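Local coordinates for 3-oxoacyl-[acyl-carrier protein] synthase (Thermus thermophilus, PDB 1UB7) that probably catalyses the first condensation of fatty acid synthesis, joining the acetyl group of acetyl-CoA to malonyl-ACP with loss of CO2 to give 3-oxobutanoyl-ACP, at residues I144-N147 and T151-L154. Residues are numbered along the deposited sequence; the frame is centred on the assembly and turned at random.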
loop_
_atom_site.group_PDB
_atom_site.type_symbol
_atom_site.label_atom_id
_atom_site.label_comp_id
_atom_site.label_asym_id
_atom_site.label_seq_id
_atom_site.Cartn_x
_atom_site.Cartn_y
_atom_site.Cartn_z
ATOM N N ILE A 144 15.226 10.158 -9.303
ATOM C CA ILE A 144 15.243 11.514 -9.809
ATOM C C ILE A 144 16.277 11.660 -10.923
ATOM O O ILE A 144 17.376 11.104 -10.833
ATOM C CB ILE A 144 15.580 12.491 -8.670
ATOM C CG1 ILE A 144 15.450 13.931 -9.153
ATOM C CG2 ILE A 144 16.992 12.235 -8.168
ATOM C CD1 ILE A 144 15.805 14.946 -8.093
ATOM N N ASP A 145 15.914 12.379 -11.983
ATOM C CA ASP A 145 16.847 12.620 -13.078
ATOM C C ASP A 145 17.691 13.809 -12.658
ATOM O O ASP A 145 17.252 14.958 -12.762
ATOM C CB ASP A 145 16.121 12.961 -14.378
ATOM C CG ASP A 145 17.075 13.442 -15.464
ATOM O OD1 ASP A 145 18.033 12.705 -15.790
ATOM O OD2 ASP A 145 16.872 14.557 -15.987
ATOM N N TRP A 146 18.897 13.522 -12.179
ATOM C CA TRP A 146 19.818 14.550 -11.708
ATOM C C TRP A 146 20.035 15.718 -12.670
ATOM O O TRP A 146 20.388 16.819 -12.245
ATOM C CB TRP A 146 21.163 13.905 -11.359
ATOM C CG TRP A 146 21.183 13.208 -10.021
ATOM C CD1 TRP A 146 21.830 12.045 -9.713
ATOM C CD2 TRP A 146 20.577 13.662 -8.802
ATOM N NE1 TRP A 146 21.668 11.749 -8.381
ATOM C CE2 TRP A 146 20.904 12.725 -7.798
ATOM C CE3 TRP A 146 19.793 14.773 -8.460
ATOM C CZ2 TRP A 146 20.475 12.863 -6.476
ATOM C CZ3 TRP A 146 19.365 14.910 -7.141
ATOM C CH2 TRP A 146 19.708 13.959 -6.168
ATOM N N ASN A 147 19.811 15.479 -13.958
ATOM C CA ASN A 147 20.002 16.508 -14.976
ATOM C C ASN A 147 18.789 17.407 -15.190
ATOM O O ASN A 147 18.936 18.580 -15.535
ATOM C CB ASN A 147 20.391 15.847 -16.296
ATOM C CG ASN A 147 21.735 15.149 -16.221
ATOM O OD1 ASN A 147 22.030 14.261 -17.022
ATOM N ND2 ASN A 147 22.563 15.556 -15.265
ATOM N N THR A 151 13.023 18.973 -11.733
ATOM C CA THR A 151 12.966 18.059 -10.596
ATOM C C THR A 151 14.128 18.212 -9.614
ATOM O O THR A 151 13.944 18.659 -8.480
ATOM C CB THR A 151 12.933 16.590 -11.082
ATOM O OG1 THR A 151 14.097 16.320 -11.874
ATOM C CG2 THR A 151 11.704 16.338 -11.926
ATOM N N ALA A 152 15.315 17.823 -10.074
ATOM C CA ALA A 152 16.558 17.858 -9.305
ATOM C C ALA A 152 16.608 18.744 -8.056
ATOM O O ALA A 152 17.018 18.299 -6.984
ATOM C CB ALA A 152 17.715 18.216 -10.236
ATOM N N VAL A 153 16.190 19.994 -8.188
ATOM C CA VAL A 153 16.246 20.920 -7.066
ATOM C C VAL A 153 15.076 20.824 -6.084
ATOM O O VAL A 153 15.110 21.441 -5.016
ATOM C CB VAL A 153 16.325 22.374 -7.585
ATOM C CG1 VAL A 153 17.491 22.517 -8.557
ATOM C CG2 VAL A 153 15.012 22.754 -8.265
ATOM N N LEU A 154 14.057 20.047 -6.433
ATOM C CA LEU A 154 12.870 19.927 -5.595
ATOM C C LEU A 154 12.847 18.879 -4.505
ATOM O O LEU A 154 12.345 19.121 -3.413
ATOM C CB LEU A 154 11.636 19.686 -6.464
ATOM C CG LEU A 154 11.129 20.809 -7.363
ATOM C CD1 LEU A 154 9.922 20.298 -8.136
ATOM C CD2 LEU A 154 10.761 22.037 -6.526
#
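I144 reaches across to T151 and A152 with an extended side chain. CG1 is anti to the backbone N (chi1 -174°), and the chain runs on straight to CD1. I144 CG1 lies 3.9 Å from T151 OG1, where the two side chains pass in opposite directions. I144 CD1 lies over the backbone of A152; the modelled 3.2 Å between I144 CD1 and A152 CA is doubtfully short. The other branch, CG2, sits over one face of the W146 ring, offset toward its rim.

D145 O is 3.5 Å from T151 OG1, but no hydrogen bond joins them; that hydroxyl bonds D148 O instead. W146 carries its CB away from A152, yet the indole turns back, so that W146 CE3 comes 4.4 Å from A152 CB. A152 CB also meets W146 O at 3.6 Å, and this carbonyl accepts a hydrogen bond from Y24 OH.

The contact folds the loop after strand 131-138 back on the short, weakly bonded helix 149-152. Both lie between that strand and 158-165, neighbours in the five-stranded mixed sheet of this thiolase-like enzyme. Helix 18-22 adds F21 against A152 and V153, and L154 is backbone hydrogen-bonded to N276, a predicted active-site residue.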